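Local structure of uncharacterized protein lp_2219 (Lactobacillus plantarum, 3HFQ) at residues E3-G8 against K28-D33; V229-A234 against A238-A243; V256-Y261 against I278-T283; N262-F267 against A298-V303; T311-D316 against G320-L325. The protein is of unknown function but belongs to the seven-bladed beta-propeller lactonase family and may therefore hydrolyse a lactone. The protein carries 1 engineered substitution. All blocks are in the same frame, centred on the assembly; numbering follows the deposited sequence.

Contact 1: E3-G8 against K28-D33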
# COMPACT_ATOMS: atom_id res chain seq x y z
N GLU A 3 -17.02 -10.53 6.31
CA GLU A 3 -15.69 -9.98 6.56
C GLU A 3 -15.73 -8.47 6.40
O GLU A 3 -16.16 -7.95 5.37
CB GLU A 3 -14.67 -10.58 5.60
CG GLU A 3 -14.46 -12.08 5.80
CD GLU A 3 -13.44 -12.66 4.86
OE1 GLU A 3 -13.57 -12.43 3.63
OE2 GLU A 3 -12.51 -13.35 5.33
N ARG A 4 -15.27 -7.78 7.43
CA ARG A 4 -15.25 -6.32 7.47
C ARG A 4 -14.08 -5.74 6.68
O ARG A 4 -12.96 -6.25 6.75
CB ARG A 4 -15.18 -5.86 8.92
CG ARG A 4 -15.37 -4.38 9.13
CD ARG A 4 -15.27 -4.07 10.61
NE ARG A 4 -15.56 -2.68 10.92
CZ ARG A 4 -15.49 -2.16 12.14
NH1 ARG A 4 -15.14 -2.93 13.16
NH2 ARG A 4 -15.77 -0.88 12.34
N ILE A 5 -14.36 -4.66 5.95
CA ILE A 5 -13.35 -3.99 5.14
C ILE A 5 -13.41 -2.48 5.39
O ILE A 5 -14.50 -1.93 5.54
CB ILE A 5 -13.62 -4.19 3.63
CG1 ILE A 5 -13.82 -5.67 3.31
CG2 ILE A 5 -12.47 -3.60 2.82
CD1 ILE A 5 -14.31 -5.92 1.89
N LEU A 6 -12.25 -1.84 5.43
CA LEU A 6 -12.18 -0.40 5.62
C LEU A 6 -11.67 0.22 4.32
O LEU A 6 -10.78 -0.33 3.67
CB LEU A 6 -11.24 -0.04 6.77
CG LEU A 6 -11.58 -0.62 8.14
CD1 LEU A 6 -10.63 -0.04 9.19
CD2 LEU A 6 -13.03 -0.31 8.49
N PHE A 7 -12.24 1.36 3.94
CA PHE A 7 -11.86 2.04 2.71
C PHE A 7 -11.26 3.42 2.97
O PHE A 7 -11.90 4.27 3.60
CB PHE A 7 -13.07 2.21 1.80
CG PHE A 7 -13.68 0.92 1.33
CD1 PHE A 7 -13.01 0.10 0.42
CD2 PHE A 7 -14.94 0.53 1.78
CE1 PHE A 7 -13.59 -1.08 -0.03
CE2 PHE A 7 -15.53 -0.65 1.33
CZ PHE A 7 -14.85 -1.46 0.42
N GLY A 8 -10.04 3.64 2.48
CA GLY A 8 -9.40 4.93 2.62
C GLY A 8 -9.78 5.72 1.38
O GLY A 8 -10.07 5.13 0.34
N LYS A 28 -21.71 -13.78 -1.94
CA LYS A 28 -20.80 -13.33 -2.95
C LYS A 28 -20.99 -11.83 -3.23
O LYS A 28 -20.98 -11.39 -4.38
CB LYS A 28 -21.01 -14.12 -4.22
CG LYS A 28 -20.99 -15.65 -4.01
CD LYS A 28 -19.63 -16.14 -3.56
CE LYS A 28 -19.58 -17.67 -3.48
NZ LYS A 28 -18.26 -18.18 -3.00
N THR A 29 -21.20 -11.06 -2.17
CA THR A 29 -21.48 -9.64 -2.30
C THR A 29 -20.49 -8.76 -1.55
O THR A 29 -19.77 -9.21 -0.65
CB THR A 29 -22.87 -9.34 -1.77
OG1 THR A 29 -22.95 -9.78 -0.41
CG2 THR A 29 -23.92 -10.06 -2.59
N LEU A 30 -20.48 -7.49 -1.93
CA LEU A 30 -19.63 -6.48 -1.33
C LEU A 30 -20.50 -5.25 -1.11
O LEU A 30 -21.16 -4.79 -2.04
CB LEU A 30 -18.47 -6.12 -2.26
CG LEU A 30 -17.61 -4.95 -1.78
CD1 LEU A 30 -16.83 -5.38 -0.55
CD2 LEU A 30 -16.67 -4.50 -2.89
N THR A 31 -20.50 -4.72 0.10
CA THR A 31 -21.30 -3.53 0.41
C THR A 31 -20.43 -2.44 1.02
O THR A 31 -19.34 -2.69 1.52
CB THR A 31 -22.40 -3.83 1.45
OG1 THR A 31 -21.78 -4.22 2.68
CG2 THR A 31 -23.33 -4.93 0.98
N ASN A 32 -20.93 -1.21 0.96
CA ASN A 32 -20.28 -0.08 1.60
C ASN A 32 -21.35 0.27 2.62
O ASN A 32 -22.36 0.88 2.29
CB ASN A 32 -20.07 1.09 0.63
CG ASN A 32 -19.54 2.34 1.32
OD1 ASN A 32 -19.22 3.34 0.68
ND2 ASN A 32 -19.46 2.29 2.65
N ASP A 33 -21.14 -0.16 3.86
CA ASP A 33 -22.10 0.06 4.93
C ASP A 33 -22.20 1.50 5.42
O ASP A 33 -23.16 1.86 6.09
CB ASP A 33 -21.80 -0.87 6.11
CG ASP A 33 -21.79 -2.33 5.71
OD1 ASP A 33 -22.70 -2.75 4.97
OD2 ASP A 33 -20.87 -3.07 6.13
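Ile5 and Leu30 meet across the width of strand 17-24, which runs between strands 2-9 and 29-38 of the same sheet and keeps the backbones well apart, 8.7 Å between Ile5 CA and Asn32 CA at their nearest. The bridge is apolar and narrow: Ile5 CD1 lies 3.5 Å from Leu30 CD1, the two side chains crossing at about a right angle. Leu30 gets there by swinging CG opposite its own backbone N (chi1 173°), which brings its methyls round toward strand 2-9. Beside this pair, the Phe7 ring carries Ile5 CG2 over one face and turns its edge to the Thr31 carbonyl, CE2 standing 4.3 Å from Thr31 O. At the margin, Thr31 OG1 donates to Asp33 OD1 (2.9 Å) from above the carboxylate plane, and Asp33 OD2 bonds Thr22 OG1 on the intervening strand. Val337 and Phe339 of the neighbouring strand 334-339 flank Ile5 within the sheet, while Val301 packs on Ile5 and Leu30, and Val303 on Phe7, from strand 299-304 of the preceding blade.

Contact 2: V229-A234 against A238-A243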
# COMPACT_ATOMS: atom_id res chain seq x y z
N VAL A 229 9.85 -7.56 -15.19
CA VAL A 229 8.77 -7.90 -16.11
C VAL A 229 7.84 -6.70 -16.26
O VAL A 229 7.81 -5.84 -15.38
CB VAL A 229 7.94 -9.11 -15.59
CG1 VAL A 229 8.79 -10.37 -15.60
CG2 VAL A 229 7.41 -8.83 -14.19
N LYS A 230 7.10 -6.64 -17.36
CA LYS A 230 6.17 -5.53 -17.58
C LYS A 230 4.82 -5.87 -16.97
O LYS A 230 4.46 -7.04 -16.87
CB LYS A 230 6.01 -5.25 -19.09
CG LYS A 230 7.30 -4.83 -19.77
CD LYS A 230 7.11 -4.47 -21.24
CE LYS A 230 6.49 -3.08 -21.42
NZ LYS A 230 6.46 -2.67 -22.85
N THR A 231 4.07 -4.85 -16.55
CA THR A 231 2.78 -5.09 -15.93
C THR A 231 1.61 -4.83 -16.88
O THR A 231 0.45 -5.01 -16.50
CB THR A 231 2.59 -4.21 -14.67
OG1 THR A 231 2.52 -2.83 -15.04
CG2 THR A 231 3.77 -4.41 -13.71
N ILE A 232 1.93 -4.43 -18.11
CA ILE A 232 0.92 -4.15 -19.13
C ILE A 232 1.43 -4.61 -20.50
O ILE A 232 2.61 -4.93 -20.65
CB ILE A 232 0.59 -2.64 -19.23
CG1 ILE A 232 1.88 -1.84 -19.45
CG2 ILE A 232 -0.13 -2.18 -17.97
CD1 ILE A 232 1.66 -0.37 -19.73
N PRO A 233 0.54 -4.66 -21.51
CA PRO A 233 0.95 -5.10 -22.85
C PRO A 233 2.11 -4.27 -23.38
O PRO A 233 2.22 -3.07 -23.09
CB PRO A 233 -0.33 -4.91 -23.67
CG PRO A 233 -1.40 -5.22 -22.67
CD PRO A 233 -0.92 -4.46 -21.45
N ALA A 234 2.96 -4.90 -24.17
CA ALA A 234 4.12 -4.23 -24.74
C ALA A 234 3.74 -3.08 -25.67
O ALA A 234 4.49 -2.12 -25.81
CB ALA A 234 4.98 -5.24 -25.49
N ALA A 238 -0.26 4.39 -23.92
CA ALA A 238 -0.92 5.46 -23.17
C ALA A 238 -0.44 5.48 -21.73
O ALA A 238 0.30 4.60 -21.30
CB ALA A 238 -2.44 5.27 -23.22
N HIS A 239 -0.86 6.49 -20.97
CA HIS A 239 -0.46 6.63 -19.58
C HIS A 239 -0.81 5.43 -18.71
O HIS A 239 -1.91 4.88 -18.80
CB HIS A 239 -1.08 7.89 -18.97
CG HIS A 239 -0.83 8.05 -17.49
ND1 HIS A 239 -1.53 7.34 -16.54
CD2 HIS A 239 0.04 8.83 -16.82
CE1 HIS A 239 -1.09 7.68 -15.34
NE2 HIS A 239 -0.14 8.58 -15.48
N ASN A 240 0.14 5.00 -17.89
CA ASN A 240 -0.09 3.91 -16.97
C ASN A 240 0.86 4.03 -15.80
O ASN A 240 2.06 4.26 -15.98
CB ASN A 240 0.11 2.53 -17.60
CG ASN A 240 -0.38 1.41 -16.70
OD1 ASN A 240 -1.58 1.17 -16.59
ND2 ASN A 240 0.54 0.74 -16.02
N GLY A 241 0.31 3.89 -14.61
CA GLY A 241 1.11 3.96 -13.41
C GLY A 241 0.75 2.78 -12.53
O GLY A 241 -0.37 2.68 -12.06
N ALA A 242 1.69 1.85 -12.34
CA ALA A 242 1.42 0.70 -11.49
C ALA A 242 1.23 1.26 -10.08
O ALA A 242 1.79 2.31 -9.76
CB ALA A 242 2.58 -0.29 -11.54
N ALA A 243 0.46 0.58 -9.24
CA ALA A 243 0.22 1.09 -7.89
C ALA A 243 0.46 0.11 -6.75
O ALA A 243 1.55 0.07 -6.18
CB ALA A 243 -1.20 1.65 -7.81
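Ile232 lays two methyl groups against the side chain of Asn240, and both fall on the same side of its amide plane. CG2 is 3.8 Å from Asn240 CG, while Ile232 CD1 reaches further back and touches Asn240 CB at 3.9 Å. The two side chains come from opposite directions; in Asn240, chi1 (-170°) sends CG toward Ile232 and chi2 (77°) turns the amide face to it. Such a meeting belongs to the blade-to-blade connection of a beta-propeller: the chain leaves strand 222-230 at the outer edge of one four-stranded sheet and enters strand 241-247, the innermost strand of the next. Nearer the strand ends, Thr231 OG1 stands 4.3 Å from Ala242 CB, too loose to be more than packing. The stronger polar partner of that hydroxyl is the side-chain amide of Asn258 in strand 253-259, with the carbonyl of Ser209 as a weaker second. Tyr261 and Ser209 add further walls around Ile232, and the carbonyls of Gly241 and Ala242 both accept bonds from the guanidinium of Arg259.

Contact 3: V256-Y261 against I278-T283. With PO4 (phosphate ion), chain C.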
# COMPACT_ATOMS: atom_id res chain seq x y z
N VAL A 256 -0.73 -7.02 -9.13
CA VAL A 256 -0.39 -5.60 -9.19
C VAL A 256 -1.51 -4.85 -9.91
O VAL A 256 -2.13 -5.38 -10.84
CB VAL A 256 0.96 -5.36 -9.93
CG1 VAL A 256 0.86 -5.78 -11.38
CG2 VAL A 256 1.37 -3.90 -9.81
N SER A 257 -1.80 -3.62 -9.47
CA SER A 257 -2.85 -2.84 -10.11
C SER A 257 -2.25 -1.81 -11.06
O SER A 257 -1.17 -1.25 -10.81
CB SER A 257 -3.73 -2.15 -9.06
OG SER A 257 -2.99 -1.25 -8.26
N ASN A 258 -2.95 -1.56 -12.17
CA ASN A 258 -2.51 -0.62 -13.18
C ASN A 258 -3.49 0.54 -13.34
O ASN A 258 -4.66 0.32 -13.64
CB ASN A 258 -2.37 -1.33 -14.54
CG ASN A 258 -1.24 -2.35 -14.55
OD1 ASN A 258 -1.48 -3.56 -14.69
ND2 ASN A 258 -0.02 -1.88 -14.41
N ARG A 259 -3.01 1.76 -13.13
CA ARG A 259 -3.84 2.95 -13.29
C ARG A 259 -3.64 3.50 -14.69
O ARG A 259 -2.58 4.03 -15.03
CB ARG A 259 -3.44 4.02 -12.27
CG ARG A 259 -3.79 3.66 -10.84
CD ARG A 259 -3.15 4.66 -9.89
NE ARG A 259 -1.70 4.52 -9.87
CZ ARG A 259 -0.89 5.22 -9.08
NH1 ARG A 259 -1.40 6.11 -8.24
NH2 ARG A 259 0.42 5.01 -9.11
N GLY A 260 -4.67 3.37 -15.51
CA GLY A 260 -4.60 3.81 -16.90
C GLY A 260 -5.12 2.65 -17.72
O GLY A 260 -6.16 2.75 -18.37
N TYR A 261 -4.39 1.54 -17.70
CA TYR A 261 -4.82 0.35 -18.42
C TYR A 261 -5.97 -0.23 -17.59
O TYR A 261 -6.76 -1.05 -18.06
CB TYR A 261 -3.67 -0.67 -18.53
CG TYR A 261 -3.95 -1.80 -19.50
CD1 TYR A 261 -4.27 -1.54 -20.83
CD2 TYR A 261 -3.92 -3.13 -19.07
CE1 TYR A 261 -4.54 -2.58 -21.72
CE2 TYR A 261 -4.19 -4.17 -19.95
CZ TYR A 261 -4.50 -3.89 -21.27
OH TYR A 261 -4.78 -4.91 -22.14
N ILE A 278 -0.01 -14.35 -16.02
CA ILE A 278 -1.02 -15.34 -16.38
C ILE A 278 -2.41 -14.74 -16.59
O ILE A 278 -3.30 -15.42 -17.09
CB ILE A 278 -1.10 -16.48 -15.34
CG1 ILE A 278 -1.53 -15.92 -13.98
CG2 ILE A 278 0.24 -17.18 -15.22
CD1 ILE A 278 -1.92 -16.99 -12.98
N GLN A 279 -2.59 -13.48 -16.20
CA GLN A 279 -3.89 -12.84 -16.38
C GLN A 279 -3.89 -11.32 -16.23
O GLN A 279 -3.14 -10.75 -15.43
CB GLN A 279 -4.92 -13.44 -15.40
CG GLN A 279 -6.29 -12.75 -15.44
CD GLN A 279 -7.31 -13.35 -14.47
OE1 GLN A 279 -6.98 -13.73 -13.35
NE2 GLN A 279 -8.57 -13.42 -14.90
N GLN A 280 -4.74 -10.67 -17.02
CA GLN A 280 -4.95 -9.23 -17.00
C GLN A 280 -6.47 -9.10 -16.93
O GLN A 280 -7.17 -9.52 -17.84
CB GLN A 280 -4.45 -8.57 -18.30
CG GLN A 280 -2.94 -8.41 -18.42
CD GLN A 280 -2.40 -7.21 -17.67
OE1 GLN A 280 -1.21 -6.88 -17.78
NE2 GLN A 280 -3.26 -6.54 -16.91
N ILE A 281 -6.99 -8.54 -15.83
CA ILE A 281 -8.43 -8.40 -15.69
C ILE A 281 -8.84 -6.99 -15.30
O ILE A 281 -8.27 -6.39 -14.38
CB ILE A 281 -8.97 -9.42 -14.65
CG1 ILE A 281 -10.50 -9.34 -14.57
CG2 ILE A 281 -8.33 -9.17 -13.29
CD1 ILE A 281 -11.13 -10.51 -13.84
N SER A 282 -9.82 -6.44 -16.02
CA SER A 282 -10.29 -5.09 -15.76
C SER A 282 -10.77 -4.91 -14.33
O SER A 282 -11.33 -5.83 -13.73
CB SER A 282 -11.43 -4.75 -16.72
OG SER A 282 -12.00 -3.49 -16.40
N THR A 283 -10.55 -3.72 -13.78
CA THR A 283 -10.99 -3.41 -12.43
C THR A 283 -12.40 -2.80 -12.46
O THR A 283 -12.95 -2.42 -11.43
CB THR A 283 -10.02 -2.43 -11.73
OG1 THR A 283 -9.91 -1.22 -12.49
CG2 THR A 283 -8.64 -3.07 -11.59
P PO4 C . 1.26 8.21 -6.66
O1 PO4 C . 0.50 9.09 -7.73
O2 PO4 C . 0.70 6.74 -6.70
O3 PO4 C . 2.80 8.20 -6.99
O4 PO4 C . 1.03 8.81 -5.22
O HOH W 1 -10.11 -1.79 -17.66
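In the blade built from strands 241-247, 253-259, 263-269 and 275-282, Tyr261 and Gln280 meet over the intervening third strand, while Arg259, two residues before the tyrosine, reaches the other way toward a bound phosphate. The backbones keep their distance, 8.2 Å from Tyr261 CA to Ser282 CA. Gln280 folds back at chi2 (-81°) and brings its terminal amide to the edge of the tyrosine ring, in the ring plane, with the amide itself turned 86° to the ring. The amide of Asn258 lies on the inner side of the same group, its plane 36° from that of Gln280. A water adds a looser tie: it sits 2.8 Å from Ser282 OG and gives a weak, long bond to the Tyr261 carbonyl.

At the phosphate, Arg259 closes like a fork on one oxygen: NH1 is 2.7 Å and NH2 3.0 Å from O2, the NH1 bond being the straighter one, and phosphorus lies in the guanidinium plane at its edge. Glu206 forms a salt bridge with NH2, and His144 and Arg190 also hydrogen-bond the phosphate. The ion probably came from the crystallisation liquor. The gathering of basic groups from three blades makes this spot able to hold an anion, but whether a natural ligand uses it is not settled.

Contact 4: N262-F267 against A298-V303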
# COMPACT_ATOMS: atom_id res chain seq x y z
N ASN A 262 -6.03 0.21 -16.34
CA ASN A 262 -7.06 -0.18 -15.38
C ASN A 262 -7.34 -1.68 -15.24
O ASN A 262 -8.44 -2.15 -15.51
CB ASN A 262 -8.37 0.55 -15.70
CG ASN A 262 -8.22 2.06 -15.64
OD1 ASN A 262 -7.42 2.58 -14.86
ND2 ASN A 262 -8.99 2.77 -16.45
N THR A 263 -6.33 -2.41 -14.80
CA THR A 263 -6.46 -3.85 -14.60
C THR A 263 -5.66 -4.30 -13.40
O THR A 263 -4.92 -3.52 -12.79
CB THR A 263 -5.87 -4.66 -15.77
OG1 THR A 263 -4.45 -4.42 -15.81
CG2 THR A 263 -6.49 -4.25 -17.10
N LEU A 264 -5.82 -5.57 -13.07
CA LEU A 264 -5.04 -6.20 -12.03
C LEU A 264 -4.31 -7.23 -12.88
O LEU A 264 -4.93 -7.94 -13.67
CB LEU A 264 -5.90 -6.93 -10.99
CG LEU A 264 -6.74 -6.11 -10.01
CD1 LEU A 264 -7.21 -7.02 -8.88
CD2 LEU A 264 -5.92 -4.96 -9.44
N ALA A 265 -2.98 -7.26 -12.78
CA ALA A 265 -2.20 -8.22 -13.55
C ALA A 265 -1.79 -9.30 -12.56
O ALA A 265 -1.30 -9.00 -11.48
CB ALA A 265 -0.98 -7.55 -14.16
N VAL A 266 -1.99 -10.56 -12.95
CA VAL A 266 -1.66 -11.68 -12.09
C VAL A 266 -0.43 -12.42 -12.60
O VAL A 266 -0.34 -12.75 -13.78
CB VAL A 266 -2.83 -12.68 -12.02
CG1 VAL A 266 -2.55 -13.74 -10.97
CG2 VAL A 266 -4.13 -11.94 -11.73
N PHE A 267 0.51 -12.67 -11.69
CA PHE A 267 1.74 -13.37 -12.03
C PHE A 267 1.93 -14.61 -11.18
O PHE A 267 1.63 -14.61 -9.98
CB PHE A 267 2.97 -12.48 -11.81
CG PHE A 267 3.02 -11.26 -12.68
CD1 PHE A 267 2.27 -10.13 -12.36
CD2 PHE A 267 3.83 -11.23 -13.81
CE1 PHE A 267 2.34 -8.99 -13.15
CE2 PHE A 267 3.91 -10.10 -14.61
CZ PHE A 267 3.16 -8.97 -14.28
N ALA A 298 -9.98 -16.12 -0.96
CA ALA A 298 -10.85 -16.67 -1.99
C ALA A 298 -11.48 -15.51 -2.76
O ALA A 298 -12.26 -15.72 -3.69
CB ALA A 298 -11.93 -17.54 -1.36
N PHE A 299 -11.14 -14.29 -2.35
CA PHE A 299 -11.68 -13.09 -2.98
C PHE A 299 -10.65 -11.97 -3.06
O PHE A 299 -9.64 -11.99 -2.35
CB PHE A 299 -12.87 -12.57 -2.18
CG PHE A 299 -13.99 -13.55 -2.04
CD1 PHE A 299 -14.97 -13.65 -3.02
CD2 PHE A 299 -14.07 -14.37 -0.92
CE1 PHE A 299 -16.02 -14.57 -2.89
CE2 PHE A 299 -15.11 -15.29 -0.78
CZ PHE A 299 -16.08 -15.38 -1.76
N VAL A 300 -10.93 -11.01 -3.93
CA VAL A 300 -10.09 -9.83 -4.09
C VAL A 300 -11.03 -8.64 -4.24
O VAL A 300 -12.05 -8.74 -4.93
CB VAL A 300 -9.20 -9.88 -5.34
CG1 VAL A 300 -8.55 -8.51 -5.57
CG2 VAL A 300 -8.12 -10.95 -5.17
N VAL A 301 -10.72 -7.55 -3.56
CA VAL A 301 -11.52 -6.34 -3.64
C VAL A 301 -10.60 -5.22 -4.11
O VAL A 301 -9.51 -5.05 -3.57
CB VAL A 301 -12.13 -5.95 -2.27
CG1 VAL A 301 -12.75 -4.55 -2.34
CG2 VAL A 301 -13.19 -6.97 -1.88
N VAL A 302 -11.03 -4.48 -5.13
CA VAL A 302 -10.25 -3.38 -5.65
C VAL A 302 -11.13 -2.13 -5.64
O VAL A 302 -12.35 -2.22 -5.78
CB VAL A 302 -9.80 -3.64 -7.12
CG1 VAL A 302 -11.01 -3.87 -8.00
CG2 VAL A 302 -8.98 -2.46 -7.65
N VAL A 303 -10.51 -0.97 -5.45
CA VAL A 303 -11.26 0.28 -5.46
C VAL A 303 -10.71 1.16 -6.57
O VAL A 303 -9.50 1.20 -6.79
CB VAL A 303 -11.17 1.06 -4.13
CG1 VAL A 303 -11.93 0.32 -3.04
CG2 VAL A 303 -9.72 1.28 -3.72
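Two neighbouring blades of the propeller press against each other where Leu264, on the third strand of one sheet, meets Val300 and Val302, on the second strand of the next. No backbone bond links the two strands, whose nearest alpha carbons, Leu264 CA and Val302 CA, are 8.7 Å apart; the join is made by methyl groups alone. Leu264 splits its two branches between the valines. CD1 points at Val300 CG1 from 3.9 Å, the side chains reaching for each other tip to tip, and CD2 lies 4.3 Å from Val302 CG2 in a looser touch. In Val300 a chi1 of 170° swings CG1 out toward Leu264. Val301, between the two valines, has its CB directed away from this interface and packs instead on Leu312 and the blade that follows.

Other apolar groups complete the seam. Tyr313 touches both Leu264 and Val302, and Pro288 flanks Val302 from the connecting loop. Where strand 263-269 begins, Asn262 and Thr263 together face Asn258 in a G1 beta bulge; the Asn262 carboxamide also binds the backbone N atoms of Gly260 and Phe287 and the carboxylate of Asp286, tying the hairpin bend to the connection with the next blade. Hydrophobic face-to-face stacking of successive four-stranded sheets is the packing between blades that is characteristic of beta-propellers, here of the seven-bladed kind.

Contact 5: T311-D316 against G320-L325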
# COMPACT_ATOMS: atom_id res chain seq x y z
N THR A 311 -14.83 -3.14 -6.79
CA THR A 311 -15.16 -4.34 -7.53
C THR A 311 -14.75 -5.58 -6.75
O THR A 311 -13.68 -5.60 -6.12
CB THR A 311 -14.44 -4.35 -8.89
OG1 THR A 311 -14.78 -3.16 -9.62
CG2 THR A 311 -14.84 -5.57 -9.72
N LEU A 312 -15.60 -6.60 -6.77
CA LEU A 312 -15.34 -7.84 -6.07
C LEU A 312 -15.06 -8.97 -7.05
O LEU A 312 -15.80 -9.15 -8.02
CB LEU A 312 -16.54 -8.23 -5.20
CG LEU A 312 -16.45 -9.61 -4.52
CD1 LEU A 312 -15.37 -9.57 -3.45
CD2 LEU A 312 -17.78 -9.98 -3.90
N TYR A 313 -13.99 -9.72 -6.80
CA TYR A 313 -13.62 -10.86 -7.63
C TYR A 313 -13.57 -12.12 -6.80
O TYR A 313 -13.34 -12.07 -5.59
CB TYR A 313 -12.21 -10.73 -8.22
CG TYR A 313 -11.92 -9.51 -9.03
CD1 TYR A 313 -11.31 -8.40 -8.45
CD2 TYR A 313 -12.19 -9.48 -10.40
CE1 TYR A 313 -10.96 -7.30 -9.21
CE2 TYR A 313 -11.85 -8.38 -11.17
CZ TYR A 313 -11.23 -7.29 -10.57
OH TYR A 313 -10.85 -6.21 -11.32
N ALA A 314 -13.76 -13.25 -7.46
CA ALA A 314 -13.64 -14.53 -6.81
C ALA A 314 -12.22 -14.89 -7.24
O ALA A 314 -11.79 -14.54 -8.34
CB ALA A 314 -14.63 -15.53 -7.39
N ARG A 315 -11.48 -15.57 -6.37
CA ARG A 315 -10.11 -15.96 -6.69
C ARG A 315 -9.94 -17.46 -6.50
O ARG A 315 -10.24 -17.99 -5.44
CB ARG A 315 -9.12 -15.22 -5.78
CG ARG A 315 -7.69 -15.75 -5.87
CD ARG A 315 -6.73 -15.00 -4.94
NE ARG A 315 -5.37 -15.51 -5.06
CZ ARG A 315 -4.89 -16.56 -4.40
NH1 ARG A 315 -5.66 -17.23 -3.54
NH2 ARG A 315 -3.65 -16.97 -4.61
N ASP A 316 -9.46 -18.14 -7.54
CA ASP A 316 -9.24 -19.59 -7.47
C ASP A 316 -8.00 -19.82 -6.60
O ASP A 316 -6.94 -19.26 -6.87
CB ASP A 316 -9.02 -20.16 -8.87
CG ASP A 316 -8.98 -21.68 -8.88
OD1 ASP A 316 -8.02 -22.26 -8.33
OD2 ASP A 316 -9.91 -22.30 -9.43
N GLY A 320 -4.91 -19.21 -8.88
CA GLY A 320 -4.64 -17.81 -8.60
C GLY A 320 -5.38 -16.82 -9.48
O GLY A 320 -5.32 -15.61 -9.25
N LYS A 321 -6.10 -17.32 -10.48
CA LYS A 321 -6.83 -16.44 -11.38
C LYS A 321 -8.10 -15.84 -10.79
O LYS A 321 -8.68 -16.38 -9.84
CB LYS A 321 -7.13 -17.16 -12.70
CG LYS A 321 -5.86 -17.50 -13.48
CD LYS A 321 -6.15 -18.00 -14.88
CE LYS A 321 -4.86 -18.21 -15.66
NZ LYS A 321 -5.10 -18.70 -17.05
N LEU A 322 -8.53 -14.72 -11.35
CA LEU A 322 -9.70 -14.01 -10.87
C LEU A 322 -10.86 -13.98 -11.86
O LEU A 322 -10.68 -14.14 -13.06
CB LEU A 322 -9.31 -12.57 -10.52
CG LEU A 322 -8.03 -12.36 -9.71
CD1 LEU A 322 -7.72 -10.87 -9.60
CD2 LEU A 322 -8.18 -12.98 -8.32
N SER A 323 -12.06 -13.78 -11.33
CA SER A 323 -13.26 -13.68 -12.15
C SER A 323 -14.22 -12.72 -11.46
O SER A 323 -14.40 -12.77 -10.24
CB SER A 323 -13.92 -15.05 -12.36
OG SER A 323 -14.42 -15.58 -11.15
N LEU A 324 -14.82 -11.83 -12.25
CA LEU A 324 -15.75 -10.83 -11.74
C LEU A 324 -16.98 -11.40 -11.03
O LEU A 324 -17.60 -12.35 -11.51
CB LEU A 324 -16.20 -9.92 -12.88
CG LEU A 324 -17.18 -8.79 -12.56
CD1 LEU A 324 -16.54 -7.84 -11.56
CD2 LEU A 324 -17.55 -8.05 -13.84
N LEU A 325 -17.32 -10.80 -9.89
CA LEU A 325 -18.50 -11.21 -9.13
C LEU A 325 -19.47 -10.04 -9.02
O LEU A 325 -20.66 -10.19 -9.27
CB LEU A 325 -18.11 -11.67 -7.71
CG LEU A 325 -17.53 -13.08 -7.56
CD1 LEU A 325 -17.18 -13.32 -6.10
CD2 LEU A 325 -18.55 -14.12 -8.04
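Arg315, fully extended, passes at a slant over Leu322, its guanidinium ending beside Gly320. Its CB rests 3.5 Å from Leu322 CD2, and CG keeps touch with the same methyl at 3.7 Å. CD slides by that methyl more loosely and NE goes on to bond the hydroxyl of Tyr255. A turn at chi4 (-85°) then sets one guanidinium face over Gly320 CA, while NH1 is held by the carbonyl of Glu297.

Under these side chains the strands pair antiparallel. Ala314 N bonds Ser323 O at 2.9 Å and Ser323 N answers to Ala314 O at 3.1 Å; Leu325 N to Leu312 O extends the pairing one way. At the other end Asp316 N takes Lys321 O, and Gly320 N, at positive phi, approaches Asp316 O from above the carbonyl plane. Asp316 OD1 also receives the N atoms of Thr318 and Ser319, fixing the bend. Further along, Thr311 CG2 and Leu324 CD1 are unusually tight at 3.4 Å, and Leu325 CD1 packs on Ala314 CB at 3.6 Å. Tyr313 turns its ring edge to the Ser323 backbone and sends OH to the Ser282 carbonyl of the preceding blade. The N-to-C directions of the short segments 311-315 and 322-325 are 135° apart, 45° from exactly antiparallel, in keeping with the twist of propeller blades, whose outer beta hairpin they form.

Along the chain contact 1 comes first, then contact 2; the segments of contacts 3 and 4 alternate, and contact 5 closes the series. Contacts 2, 3 and 4 all reach the sheet of strands 241-247, 253-259, 263-269 and 275-282, contact 2 entering it from strand 222-230; the centres of 3 and 4 are about 7 Å apart and those of 2 and 3 about 8 Å. Contact 4 passes into the next sheet, where strands 299-304 and 309-315 pair beside contact 5, again about 7 Å away between centres. Contact 1, about 15 Å from both 4 and 5, lies in the following blade, which joins the first strands to the C-terminal strand 334-339 and so closes the ring. The set follows the succession of blades along one arc of the propeller.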